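Local coordinates for putative fusidic acid resistance protein (Staphylococcus aureus, PDB 2YB5) that mediates resistance to the antibiotic fusidic acid, probably by binding elongation factor G and clearing it from the ribosome, at residues S57-S62 and H75-L80; I84-I89 and D114-S119; N152-F157 and S165-F170; K159-E164 and Y189-S194. One frame throughout, in Å; residues are numbered along the deposited sequence.

Interaction 1: S57-S62 and H75-L80; sequences SDFITS and HLLNEL
Leu80 sets its CD1 methyl almost squarely over one face of the Phe59 ring, 3.6 Å from the ring centroid and 14° off the normal, a CH-pi contact. Leu76 meets the same ring at its edge, its CB lying near the ring plane 3.5 Å from Phe59 CE1. A third leucine, Leu77, reaches the ring obliquely, with CD2 3.9 Å from Phe59 CZ. One turn after Phe59 on the short helix, Ser62 OG meets Leu76 CD1 at 3.1 Å, a tight methyl-to-hydroxyl contact. What aims the ring is the first torsion of Phe59 (chi1 172°), which swings CG away from the backbone N and out across the gap between helices 59-63 and 70-80. Asp58 stands at the N-cap position of the first of these, and its O accepts from Ser62 N at 2.9 Å, closing the opening turn. Further out, Val19 of helix 9-27 and Ile45 of helix 35-50 also pack on Phe59, while Phe12 and Phe49 touch Leu80. No hydrogen bond crosses between the two segments, so helices 59-63 and 70-80 are joined here by apolar contact and the fit of one ring among three leucines.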
loop_
_atom_site.group_PDB
_atom_site.type_symbol
_atom_site.label_atom_id
_atom_site.label_comp_id
_atom_site.label_asym_id
_atom_site.label_seq_id
_atom_site.Cartn_x
_atom_site.Cartn_y
_atom_site.Cartn_z
ATOM N N SER A 57 -22.958 4.714 3.430
ATOM C CA SER A 57 -23.883 5.021 4.524
ATOM C C SER A 57 -24.658 3.748 4.833
ATOM O O SER A 57 -25.731 3.501 4.272
ATOM C CB SER A 57 -24.824 6.178 4.156
ATOM O OG SER A 57 -25.551 5.905 2.969
ATOM N N ASP A 58 -24.092 2.949 5.732
ATOM C CA ASP A 58 -24.418 1.533 5.867
ATOM C C ASP A 58 -23.302 0.893 6.679
ATOM O O ASP A 58 -23.515 0.464 7.815
ATOM C CB ASP A 58 -24.524 0.878 4.482
ATOM C CG ASP A 58 -24.179 -0.603 4.492
ATOM O OD1 ASP A 58 -24.563 -1.314 5.446
ATOM O OD2 ASP A 58 -23.525 -1.050 3.531
ATOM N N PHE A 59 -22.109 0.848 6.082
ATOM C CA PHE A 59 -20.904 0.411 6.767
ATOM C C PHE A 59 -20.620 1.410 7.881
ATOM O O PHE A 59 -20.273 1.018 8.997
ATOM C CB PHE A 59 -19.739 0.333 5.775
ATOM C CG PHE A 59 -18.390 0.065 6.408
ATOM C CD1 PHE A 59 -18.095 -1.175 6.968
ATOM C CD2 PHE A 59 -17.411 1.050 6.421
ATOM C CE1 PHE A 59 -16.853 -1.417 7.551
ATOM C CE2 PHE A 59 -16.162 0.810 6.990
ATOM C CZ PHE A 59 -15.882 -0.424 7.556
ATOM N N ILE A 60 -20.800 2.697 7.574
ATOM C CA ILE A 60 -20.646 3.768 8.560
ATOM C C ILE A 60 -21.552 3.519 9.758
ATOM O O ILE A 60 -21.098 3.581 10.897
ATOM C CB ILE A 60 -20.961 5.168 7.958
ATOM C CG1 ILE A 60 -19.865 5.606 6.975
ATOM C CG2 ILE A 60 -21.118 6.208 9.050
ATOM C CD1 ILE A 60 -18.487 5.826 7.603
ATOM N N THR A 61 -22.831 3.236 9.494
ATOM C CA THR A 61 -23.789 2.926 10.559
ATOM C C THR A 61 -23.340 1.692 11.339
ATOM O O THR A 61 -23.318 1.700 12.565
ATOM C CB THR A 61 -25.221 2.705 9.995
ATOM O OG1 THR A 61 -25.809 3.973 9.669
ATOM C CG2 THR A 61 -26.115 1.983 11.013
ATOM N N SER A 62 -22.958 0.647 10.616
ATOM C CA SER A 62 -22.485 -0.589 11.230
ATOM C C SER A 62 -21.288 -0.400 12.175
ATOM O O SER A 62 -21.285 -0.968 13.270
ATOM C CB SER A 62 -22.133 -1.610 10.151
ATOM O OG SER A 62 -21.969 -2.891 10.722
ATOM N N HIS A 75 -14.868 -8.678 9.117
ATOM C CA HIS A 75 -15.919 -9.171 8.232
ATOM C C HIS A 75 -16.467 -8.046 7.355
ATOM O O HIS A 75 -16.541 -8.182 6.134
ATOM C CB HIS A 75 -17.058 -9.795 9.049
ATOM C CG HIS A 75 -18.270 -10.137 8.237
ATOM N ND1 HIS A 75 -18.287 -11.167 7.320
ATOM C CD2 HIS A 75 -19.507 -9.587 8.208
ATOM C CE1 HIS A 75 -19.479 -11.233 6.757
ATOM N NE2 HIS A 75 -20.240 -10.287 7.280
ATOM N N LEU A 76 -16.844 -6.939 7.990
ATOM C CA LEU A 76 -17.379 -5.783 7.274
ATOM C C LEU A 76 -16.337 -5.209 6.305
ATOM O O LEU A 76 -16.674 -4.845 5.177
ATOM C CB LEU A 76 -17.854 -4.703 8.258
ATOM C CG LEU A 76 -19.021 -5.059 9.191
ATOM C CD1 LEU A 76 -19.153 -4.032 10.316
ATOM C CD2 LEU A 76 -20.337 -5.177 8.425
ATOM N N LEU A 77 -15.079 -5.142 6.747
ATOM C CA LEU A 77 -13.971 -4.704 5.879
ATOM C C LEU A 77 -13.788 -5.653 4.700
ATOM O O LEU A 77 -13.630 -5.203 3.574
ATOM C CB LEU A 77 -12.646 -4.589 6.653
ATOM C CG LEU A 77 -12.432 -3.356 7.539
ATOM C CD1 LEU A 77 -11.111 -3.464 8.291
ATOM C CD2 LEU A 77 -12.493 -2.061 6.738
ATOM N N ASN A 78 -13.812 -6.960 4.960
ATOM C CA ASN A 78 -13.735 -7.971 3.893
ATOM C C ASN A 78 -14.885 -7.850 2.891
ATOM O O ASN A 78 -14.716 -8.134 1.708
ATOM C CB ASN A 78 -13.704 -9.390 4.478
ATOM C CG ASN A 78 -12.373 -9.733 5.131
ATOM O OD1 ASN A 78 -11.499 -8.878 5.295
ATOM N ND2 ASN A 78 -12.220 -10.994 5.521
ATOM N N GLU A 79 -16.048 -7.427 3.374
ATOM C CA GLU A 79 -17.191 -7.140 2.504
ATOM C C GLU A 79 -16.928 -5.913 1.633
ATOM O O GLU A 79 -17.499 -5.792 0.545
ATOM C CB GLU A 79 -18.466 -6.929 3.325
ATOM C CG GLU A 79 -19.068 -8.208 3.882
ATOM C CD GLU A 79 -20.334 -7.959 4.686
ATOM O OE1 GLU A 79 -20.353 -7.023 5.516
ATOM O OE2 GLU A 79 -21.316 -8.703 4.488
ATOM N N LEU A 80 -16.081 -5.003 2.122
ATOM C CA LEU A 80 -15.653 -3.841 1.341
ATOM C C LEU A 80 -14.658 -4.214 0.238
ATOM O O LEU A 80 -14.577 -3.514 -0.774
ATOM C CB LEU A 80 -15.034 -2.762 2.240
ATOM C CG LEU A 80 -15.951 -2.005 3.193
ATOM C CD1 LEU A 80 -15.133 -1.082 4.075
ATOM C CD2 LEU A 80 -16.991 -1.220 2.417
#

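Interaction 2: I84-I89 and D114-S119; sequences IQDFEI and DTKEIS
A loop-to-loop contact, polar on one side and apolar on the other, joins Asp86 and Phe87, on the extended linker after helix 70-80, to Thr115, Lys116 and Ile118 in the loop that leads into strand 121-125. Asp86 is gripped at both carboxylate oxygens. Thr115 OG1 donates to the anti lone pair of Asp86 OD2 at 2.6 Å, and Lys116 NZ forms a salt bridge with Asp86 OD1 at 3.1 Å, arriving on the syn side but 27° out of the carboxylate plane. A bend at the last torsion of Lys116 (chi4 -69°) turns its ammonium group back to that oxygen. Thr115 and Lys116 are the two central residues of a type I beta turn from Asp114 to Glu117. Inside it, Asp114 OD1 accepts from Lys116 N at 3.1 Å, an Asx turn that helps fix the loop presenting both partners of Asp86. The linker backbone is pinned as well: Phe87 N donates to Thr115 O at 2.9 Å. Beyond this bond the Phe87 ring takes the CD1 methyl of Ile118 over one face, 4.2 Å from its centroid, while Ser119 O approaches the ring edge at 3.4 Å from CE1. Leu121 of the following strand also packs against Phe87, and Phe195 and Asn198 of helix 194-200 touch Ile118.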
loop_
_atom_site.group_PDB
_atom_site.type_symbol
_atom_site.label_atom_id
_atom_site.label_comp_id
_atom_site.label_asym_id
_atom_site.label_seq_id
_atom_site.Cartn_x
_atom_site.Cartn_y
_atom_site.Cartn_z
ATOM N N ILE A 84 -12.627 -2.671 -4.147
ATOM C CA ILE A 84 -11.217 -2.347 -4.404
ATOM C C ILE A 84 -10.860 -2.511 -5.880
ATOM O O ILE A 84 -11.037 -3.591 -6.452
ATOM C CB ILE A 84 -10.251 -3.257 -3.604
ATOM C CG1 ILE A 84 -10.486 -3.130 -2.098
ATOM C CG2 ILE A 84 -8.804 -2.921 -3.938
ATOM C CD1 ILE A 84 -9.635 -4.087 -1.260
ATOM N N GLN A 85 -10.328 -1.443 -6.474
ATOM C CA GLN A 85 -9.763 -1.482 -7.829
ATOM C C GLN A 85 -8.472 -2.301 -7.853
ATOM O O GLN A 85 -7.454 -1.881 -7.286
ATOM C CB GLN A 85 -9.476 -0.052 -8.307
ATOM C CG GLN A 85 -8.854 0.072 -9.689
ATOM C CD GLN A 85 -9.826 -0.225 -10.809
ATOM O OE1 GLN A 85 -9.537 -1.039 -11.685
ATOM N NE2 GLN A 85 -10.984 0.434 -10.795
ATOM N N ASP A 86 -8.506 -3.457 -8.510
ATOM C CA ASP A 86 -7.330 -4.333 -8.592
ATOM C C ASP A 86 -6.149 -3.668 -9.284
ATOM O O ASP A 86 -6.303 -2.838 -10.181
ATOM C CB ASP A 86 -7.646 -5.625 -9.353
ATOM C CG ASP A 86 -8.575 -6.529 -8.598
ATOM O OD1 ASP A 86 -9.788 -6.251 -8.592
ATOM O OD2 ASP A 86 -8.091 -7.528 -8.029
ATOM N N PHE A 87 -4.959 -4.052 -8.841
ATOM C CA PHE A 87 -3.721 -3.659 -9.491
ATOM C C PHE A 87 -3.631 -4.417 -10.812
ATOM O O PHE A 87 -3.768 -5.634 -10.830
ATOM C CB PHE A 87 -2.545 -4.024 -8.592
ATOM C CG PHE A 87 -1.217 -3.586 -9.115
ATOM C CD1 PHE A 87 -0.716 -2.340 -8.793
ATOM C CD2 PHE A 87 -0.462 -4.424 -9.928
ATOM C CE1 PHE A 87 0.522 -1.926 -9.255
ATOM C CE2 PHE A 87 0.766 -4.022 -10.404
ATOM C CZ PHE A 87 1.263 -2.766 -10.066
ATOM N N GLU A 88 -3.429 -3.688 -11.906
ATOM C CA GLU A 88 -3.179 -4.292 -13.219
ATOM C C GLU A 88 -1.686 -4.552 -13.377
ATOM O O GLU A 88 -0.860 -3.649 -13.188
ATOM C CB GLU A 88 -3.689 -3.391 -14.344
ATOM C CG GLU A 88 -5.193 -3.134 -14.238
ATOM C CD GLU A 88 -5.744 -2.279 -15.361
ATOM O OE1 GLU A 88 -4.954 -1.805 -16.212
ATOM O OE2 GLU A 88 -6.977 -2.081 -15.387
ATOM N N ILE A 89 -1.350 -5.799 -13.664
ATOM C CA ILE A 89 0.022 -6.201 -13.815
ATOM C C ILE A 89 0.325 -6.172 -15.311
ATOM O O ILE A 89 -0.415 -6.765 -16.095
ATOM C CB ILE A 89 0.269 -7.627 -13.285
ATOM C CG1 ILE A 89 -0.165 -7.751 -11.822
ATOM C CG2 ILE A 89 1.733 -7.977 -13.431
ATOM C CD1 ILE A 89 0.263 -9.070 -11.169
ATOM N N ASP A 114 -1.817 -11.303 -4.755
ATOM C CA ASP A 114 -3.213 -10.897 -4.633
ATOM C C ASP A 114 -3.323 -9.444 -5.095
ATOM O O ASP A 114 -2.728 -8.558 -4.495
ATOM C CB ASP A 114 -3.666 -11.025 -3.184
ATOM C CG ASP A 114 -5.157 -10.892 -3.028
ATOM O OD1 ASP A 114 -5.772 -10.059 -3.727
ATOM O OD2 ASP A 114 -5.723 -11.629 -2.195
ATOM N N THR A 115 -4.096 -9.197 -6.148
ATOM C CA THR A 115 -4.077 -7.886 -6.799
ATOM C C THR A 115 -4.903 -6.815 -6.077
ATOM O O THR A 115 -4.809 -5.640 -6.417
ATOM C CB THR A 115 -4.464 -7.972 -8.304
ATOM O OG1 THR A 115 -5.727 -8.628 -8.455
ATOM C CG2 THR A 115 -3.398 -8.727 -9.077
ATOM N N LYS A 116 -5.679 -7.212 -5.068
ATOM C CA LYS A 116 -6.375 -6.253 -4.211
ATOM C C LYS A 116 -5.527 -5.871 -2.980
ATOM O O LYS A 116 -6.019 -5.202 -2.074
ATOM C CB LYS A 116 -7.725 -6.822 -3.758
ATOM C CG LYS A 116 -8.687 -7.132 -4.902
ATOM C CD LYS A 116 -9.936 -7.834 -4.392
ATOM C CE LYS A 116 -10.880 -8.196 -5.513
ATOM N NZ LYS A 116 -11.515 -7.003 -6.139
ATOM N N GLU A 117 -4.273 -6.323 -2.947
ATOM C CA GLU A 117 -3.390 -6.091 -1.807
ATOM C C GLU A 117 -2.126 -5.334 -2.150
ATOM O O GLU A 117 -1.279 -5.118 -1.268
ATOM C CB GLU A 117 -2.989 -7.419 -1.171
ATOM C CG GLU A 117 -4.143 -8.267 -0.698
ATOM C CD GLU A 117 -3.659 -9.406 0.170
ATOM O OE1 GLU A 117 -2.702 -10.095 -0.252
ATOM O OE2 GLU A 117 -4.219 -9.599 1.271
ATOM N N ILE A 118 -1.985 -4.905 -3.398
ATOM C CA ILE A 118 -0.799 -4.146 -3.779
ATOM C C ILE A 118 -1.133 -2.848 -4.497
ATOM O O ILE A 118 -2.009 -2.800 -5.364
ATOM C CB ILE A 118 0.203 -4.981 -4.609
ATOM C CG1 ILE A 118 -0.472 -5.708 -5.761
ATOM C CG2 ILE A 118 0.954 -5.976 -3.723
ATOM C CD1 ILE A 118 0.551 -6.241 -6.771
ATOM N N SER A 119 -0.443 -1.794 -4.076
ATOM C CA SER A 119 -0.445 -0.515 -4.752
ATOM C C SER A 119 0.737 -0.464 -5.708
ATOM O O SER A 119 0.727 0.272 -6.687
ATOM C CB SER A 119 -0.332 0.614 -3.738
ATOM O OG SER A 119 -1.501 0.669 -2.939
#

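Interaction 3: N152-F157 and S165-F170; sequences NKVKGF and SDTSLF
Val154 and Thr167 face each other as an antiparallel hydrogen-bonded pair, Lys155 and Asp166 follow as a non-hydrogen-bonded pair, and Gly156 with Ser165 closes the run as a second hydrogen-bonded pair. Val154 N donates to Thr167 O at 2.8 Å and Thr167 N returns to Val154 O at 3.0 Å. The outer pair is bonded both ways, Gly156 N to Ser165 O at 3.2 Å and Ser165 N to Gly156 O at 2.8 Å. Both chains turn a corner here, at Gly156 and Asp166, and the short run bridges the base of the loop that carries Cys158 and Cys161 of the treble-clef zinc finger. Thr167 OG1, placed between its own N and carbonyl carbon (chi1 75°), adds a 2.6 Å bond to Val154 O, while Thr167 CG2 rests 3.5 Å from Gly156 O. Val154, Thr167 and Ser165 share one face, where Tyr189 of strand 186-191 packs on the first two. Lys155 and Asp166 point to the other face; Lys153 CD comes 4.0 Å from Asp166 CB, but Lys153 NZ stays 4.3 Å from Asp166 OD2, beyond a salt bridge. Val154 O receives two donors, Thr167 N from well above the carbonyl plane and the hydroxyl from closer to it. The hydroxyl bond should hold the Thr167 side chain in its rotamer, while the backbone N-H shares the same acceptor.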
loop_
_atom_site.group_PDB
_atom_site.type_symbol
_atom_site.label_atom_id
_atom_site.label_comp_id
_atom_site.label_asym_id
_atom_site.label_seq_id
_atom_site.Cartn_x
_atom_site.Cartn_y
_atom_site.Cartn_z
ATOM N N ASN A 152 21.016 -8.867 3.498
ATOM C CA ASN A 152 21.270 -8.689 4.919
ATOM C C ASN A 152 20.406 -7.538 5.436
ATOM O O ASN A 152 20.678 -6.374 5.153
ATOM C CB ASN A 152 22.761 -8.433 5.156
ATOM C CG ASN A 152 23.641 -9.558 4.618
ATOM O OD1 ASN A 152 23.199 -10.702 4.464
ATOM N ND2 ASN A 152 24.893 -9.231 4.322
ATOM N N LYS A 153 19.358 -7.878 6.182
ATOM C CA LYS A 153 18.316 -6.920 6.564
ATOM C C LYS A 153 18.612 -6.298 7.915
ATOM O O LYS A 153 19.249 -6.925 8.755
ATOM C CB LYS A 153 16.940 -7.609 6.599
ATOM C CG LYS A 153 16.591 -8.344 5.301
ATOM C CD LYS A 153 15.224 -9.023 5.341
ATOM C CE LYS A 153 15.160 -10.130 6.390
ATOM N NZ LYS A 153 14.026 -11.070 6.144
ATOM N N VAL A 154 18.158 -5.060 8.112
ATOM C CA VAL A 154 18.256 -4.378 9.407
ATOM C C VAL A 154 16.916 -3.711 9.738
ATOM O O VAL A 154 16.245 -3.154 8.858
ATOM C CB VAL A 154 19.396 -3.324 9.441
ATOM C CG1 VAL A 154 20.754 -3.985 9.221
ATOM C CG2 VAL A 154 19.176 -2.230 8.421
ATOM N N LYS A 155 16.521 -3.786 11.008
ATOM C CA LYS A 155 15.237 -3.251 11.438
ATOM C C LYS A 155 15.286 -1.733 11.411
ATOM O O LYS A 155 16.263 -1.128 11.870
ATOM C CB LYS A 155 14.893 -3.750 12.843
ATOM C CG LYS A 155 13.415 -3.666 13.207
ATOM C CD LYS A 155 13.151 -4.459 14.484
ATOM C CE LYS A 155 11.694 -4.398 14.947
ATOM N NZ LYS A 155 11.503 -5.188 16.218
ATOM N N GLY A 156 14.239 -1.121 10.862
ATOM C CA GLY A 156 14.160 0.336 10.773
ATOM C C GLY A 156 12.890 0.805 10.099
ATOM O O GLY A 156 11.982 0.007 9.851
ATOM N N PHE A 157 12.831 2.096 9.784
ATOM C CA PHE A 157 11.668 2.679 9.128
ATOM C C PHE A 157 11.843 2.556 7.637
ATOM O O PHE A 157 12.823 3.065 7.090
ATOM C CB PHE A 157 11.521 4.167 9.437
ATOM C CG PHE A 157 11.479 4.490 10.887
ATOM C CD1 PHE A 157 10.412 4.082 11.671
ATOM C CD2 PHE A 157 12.500 5.236 11.466
ATOM C CE1 PHE A 157 10.367 4.397 13.013
ATOM C CE2 PHE A 157 12.463 5.556 12.803
ATOM C CZ PHE A 157 11.390 5.133 13.585
ATOM N N SER A 165 10.071 -2.069 9.838
ATOM C CA SER A 165 10.054 -3.392 9.212
ATOM C C SER A 165 11.467 -3.944 9.047
ATOM O O SER A 165 12.441 -3.294 9.424
ATOM C CB SER A 165 9.362 -3.330 7.844
ATOM O OG SER A 165 10.250 -2.903 6.832
ATOM N N ASP A 166 11.566 -5.146 8.484
ATOM C CA ASP A 166 12.857 -5.692 8.084
ATOM C C ASP A 166 13.232 -5.002 6.780
ATOM O O ASP A 166 12.603 -5.241 5.748
ATOM C CB ASP A 166 12.789 -7.207 7.905
ATOM C CG ASP A 166 12.497 -7.948 9.207
ATOM O OD1 ASP A 166 13.001 -7.539 10.270
ATOM O OD2 ASP A 166 11.760 -8.954 9.157
ATOM N N THR A 167 14.227 -4.122 6.842
ATOM C CA THR A 167 14.565 -3.250 5.730
ATOM C C THR A 167 15.945 -3.553 5.161
ATOM O O THR A 167 16.772 -4.189 5.806
ATOM C CB THR A 167 14.528 -1.765 6.155
ATOM O OG1 THR A 167 15.681 -1.463 6.947
ATOM C CG2 THR A 167 13.253 -1.451 6.952
ATOM N N SER A 168 16.178 -3.109 3.934
ATOM C CA SER A 168 17.516 -3.126 3.353
ATOM C C SER A 168 17.675 -1.908 2.478
ATOM O O SER A 168 16.686 -1.292 2.049
ATOM C CB SER A 168 17.743 -4.362 2.500
ATOM O OG SER A 168 17.540 -5.542 3.245
ATOM N N LEU A 169 18.926 -1.581 2.192
ATOM C CA LEU A 169 19.239 -0.398 1.421
ATOM C C LEU A 169 18.996 -0.695 -0.048
ATOM O O LEU A 169 19.620 -1.591 -0.621
ATOM C CB LEU A 169 20.693 0.029 1.648
ATOM C CG LEU A 169 21.155 1.285 0.912
ATOM C CD1 LEU A 169 20.274 2.487 1.261
ATOM C CD2 LEU A 169 22.635 1.567 1.236
ATOM N N PHE A 170 18.079 0.064 -0.642
ATOM C CA PHE A 170 17.784 -0.034 -2.064
ATOM C C PHE A 170 18.550 1.072 -2.782
ATOM O O PHE A 170 18.273 2.250 -2.573
ATOM C CB PHE A 170 16.277 0.126 -2.299
ATOM C CG PHE A 170 15.878 0.123 -3.750
ATOM C CD1 PHE A 170 15.933 1.287 -4.511
ATOM C CD2 PHE A 170 15.405 -1.042 -4.356
ATOM C CE1 PHE A 170 15.531 1.281 -5.866
ATOM C CE2 PHE A 170 15.015 -1.051 -5.698
ATOM C CZ PHE A 170 15.085 0.101 -6.450
#

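Interaction 4: K159-E164 and Y189-S194; sequences KICNQE and YICYDS. With ZN (zinc ion), chain C.
The flat carbonyl group of Tyr189 meets Lys159: Lys159 N donates to Tyr189 O at 2.8 Å, in the plane of that carbonyl, with CB and CG of Lys159 beside the same oxygen. The phenol ring of Tyr189 leads away from this bond and packs on Thr167 and Leu169 of strand 167-172. Two residues on, Cys161 and Cys191 bring their sulfurs to a shared zinc ion, Cys161 SG at 2.4 Å from the metal and Cys191 SG at 2.1 Å. The angle at zinc between Cys161 SG and Cys191 SG, 108°, is close to tetrahedral. Cys158 and Cys197 complete the four-cysteine site. This is consistent with the treble-clef finger of the family: a knuckle supplies Cys158 and Cys161, while the end of strand 186-191 supplies Cys191 and helix 194-200, capped by Asp193 OD1 at the backbone N of Phe195, supplies Cys197. The Cys161 sulfur sits between its own N and carbonyl carbon (chi1 64°), which turns it inward to the metal; Gln163 N adds a weak bond to it at 3.7 Å. Beside the site, Ile160 crosses Ile190, with Ile160 CD1 3.7 Å from Ile190 CG2, and Phe210 of helix 204-214 packs against both isoleucines.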
loop_
_atom_site.group_PDB
_atom_site.type_symbol
_atom_site.label_atom_id
_atom_site.label_comp_id
_atom_site.label_asym_id
_atom_site.label_seq_id
_atom_site.Cartn_x
_atom_site.Cartn_y
_atom_site.Cartn_z
ATOM N N LYS A 159 11.369 3.721 4.053
ATOM C CA LYS A 159 11.085 5.053 3.524
ATOM C C LYS A 159 9.993 5.120 2.445
ATOM O O LYS A 159 9.757 6.189 1.886
ATOM C CB LYS A 159 12.375 5.729 3.068
ATOM C CG LYS A 159 13.374 5.921 4.221
ATOM C CD LYS A 159 12.858 6.852 5.328
ATOM C CE LYS A 159 13.848 6.937 6.488
ATOM N NZ LYS A 159 13.361 7.782 7.624
ATOM N N ILE A 160 9.308 4.006 2.173
ATOM C CA ILE A 160 8.110 4.043 1.344
ATOM C C ILE A 160 6.838 4.113 2.197
ATOM O O ILE A 160 6.048 5.037 2.054
ATOM C CB ILE A 160 8.050 2.854 0.392
ATOM C CG1 ILE A 160 9.115 3.010 -0.698
ATOM C CG2 ILE A 160 6.657 2.733 -0.249
ATOM C CD1 ILE A 160 9.398 1.761 -1.440
ATOM N N CYS A 161 6.640 3.137 3.076
ATOM C CA CYS A 161 5.429 3.053 3.867
ATOM C C CYS A 161 5.574 3.759 5.214
ATOM O O CYS A 161 4.594 3.901 5.930
ATOM C CB CYS A 161 5.038 1.587 4.093
ATOM S SG CYS A 161 6.227 0.622 5.065
ATOM N N ASN A 162 6.802 4.170 5.544
ATOM C CA ASN A 162 7.137 4.874 6.784
ATOM C C ASN A 162 6.973 4.073 8.073
ATOM O O ASN A 162 7.109 4.638 9.145
ATOM C CB ASN A 162 6.368 6.200 6.897
ATOM C CG ASN A 162 6.786 7.211 5.849
ATOM O OD1 ASN A 162 5.954 7.935 5.300
ATOM N ND2 ASN A 162 8.080 7.284 5.585
ATOM N N GLN A 163 6.715 2.770 7.992
ATOM C CA GLN A 163 6.606 1.956 9.205
ATOM C C GLN A 163 7.904 1.197 9.497
ATOM O O GLN A 163 8.816 1.154 8.663
ATOM C CB GLN A 163 5.418 0.999 9.097
ATOM C CG GLN A 163 4.092 1.751 8.878
ATOM C CD GLN A 163 2.861 0.943 9.234
ATOM O OE1 GLN A 163 2.893 0.091 10.121
ATOM N NE2 GLN A 163 1.755 1.221 8.546
ATOM N N GLU A 164 7.984 0.605 10.687
ATOM C CA GLU A 164 9.145 -0.185 11.075
ATOM C C GLU A 164 9.006 -1.575 10.467
ATOM O O GLU A 164 7.935 -2.178 10.547
ATOM C CB GLU A 164 9.275 -0.266 12.607
ATOM C CG GLU A 164 10.699 -0.517 13.083
ATOM C CD GLU A 164 10.825 -0.656 14.602
ATOM O OE1 GLU A 164 9.877 -1.149 15.254
ATOM O OE2 GLU A 164 11.889 -0.279 15.141
ATOM N N TYR A 189 16.613 3.022 2.725
ATOM C CA TYR A 189 16.151 1.783 3.329
ATOM C C TYR A 189 14.644 1.601 3.126
ATOM O O TYR A 189 13.858 2.486 3.439
ATOM C CB TYR A 189 16.524 1.729 4.821
ATOM C CG TYR A 189 18.013 1.448 5.030
ATOM C CD1 TYR A 189 18.952 2.478 5.005
ATOM C CD2 TYR A 189 18.480 0.149 5.224
ATOM C CE1 TYR A 189 20.310 2.227 5.180
ATOM C CE2 TYR A 189 19.844 -0.112 5.403
ATOM C CZ TYR A 189 20.748 0.931 5.376
ATOM O OH TYR A 189 22.088 0.675 5.551
ATOM N N ILE A 190 14.273 0.435 2.597
ATOM C CA ILE A 190 12.885 0.071 2.372
ATOM C C ILE A 190 12.625 -1.378 2.796
ATOM O O ILE A 190 13.564 -2.153 3.013
ATOM C CB ILE A 190 12.481 0.232 0.888
ATOM C CG1 ILE A 190 13.316 -0.699 -0.011
ATOM C CG2 ILE A 190 12.598 1.691 0.450
ATOM C CD1 ILE A 190 12.941 -0.641 -1.505
ATOM N N CYS A 191 11.346 -1.734 2.879
ATOM C CA CYS A 191 10.934 -3.086 3.231
ATOM C C CYS A 191 11.581 -4.064 2.254
ATOM O O CYS A 191 11.474 -3.901 1.045
ATOM C CB CYS A 191 9.414 -3.223 3.171
ATOM S SG CYS A 191 8.407 -2.211 4.369
ATOM N N TYR A 192 12.278 -5.066 2.778
ATOM C CA TYR A 192 12.821 -6.113 1.935
ATOM C C TYR A 192 11.699 -6.817 1.162
ATOM O O TYR A 192 11.831 -7.108 -0.028
ATOM C CB TYR A 192 13.565 -7.149 2.768
ATOM C CG TYR A 192 14.343 -8.097 1.898
ATOM C CD1 TYR A 192 15.507 -7.675 1.271
ATOM C CD2 TYR A 192 13.897 -9.399 1.663
ATOM C CE1 TYR A 192 16.225 -8.524 0.445
ATOM C CE2 TYR A 192 14.612 -10.256 0.844
ATOM C CZ TYR A 192 15.775 -9.805 0.233
ATOM O OH TYR A 192 16.520 -10.626 -0.576
ATOM N N ASP A 193 10.609 -7.085 1.873
ATOM C CA ASP A 193 9.430 -7.739 1.329
ATOM C C ASP A 193 8.379 -6.682 0.957
ATOM O O ASP A 193 7.708 -6.132 1.822
ATOM C CB ASP A 193 8.878 -8.714 2.380
ATOM C CG ASP A 193 7.606 -9.384 1.950
ATOM O OD1 ASP A 193 7.175 -9.217 0.794
ATOM O OD2 ASP A 193 7.022 -10.091 2.787
ATOM N N SER A 194 8.256 -6.404 -0.340
ATOM C CA SER A 194 7.353 -5.378 -0.841
ATOM C C SER A 194 5.885 -5.720 -0.599
ATOM O O SER A 194 5.042 -4.823 -0.547
ATOM C CB SER A 194 7.605 -5.138 -2.328
ATOM O OG SER A 194 8.941 -4.698 -2.531
HETATM ZN ZN ZN C . 7.615 -0.456 3.467
#

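How the interactions relate
Interactions 3 and 4 form one unit, with centres 7 Å apart and segments that alternate along the chain. Strands 167-172 and 186-191 are neighbours in the sheet: Ser168 N lies 2.9 Å from Ile190 O and Asp166 O lies 3.0 Å from Tyr192 N, both probable hydrogen bonds. Ser165 OG packs 3.2 Å from Cys191 SG, so the pairing of interaction 3 reaches the zinc ligands of interaction 4. Interaction 2 comes within about 5 Å of interaction 4 at the nearest atoms, without touching; its Ser119 side chain is about 11 Å from the zinc ion. Interaction 1 lies across the chain's centre, about 35 Å from interaction 3 between centres, and leads along the sequence into interaction 2.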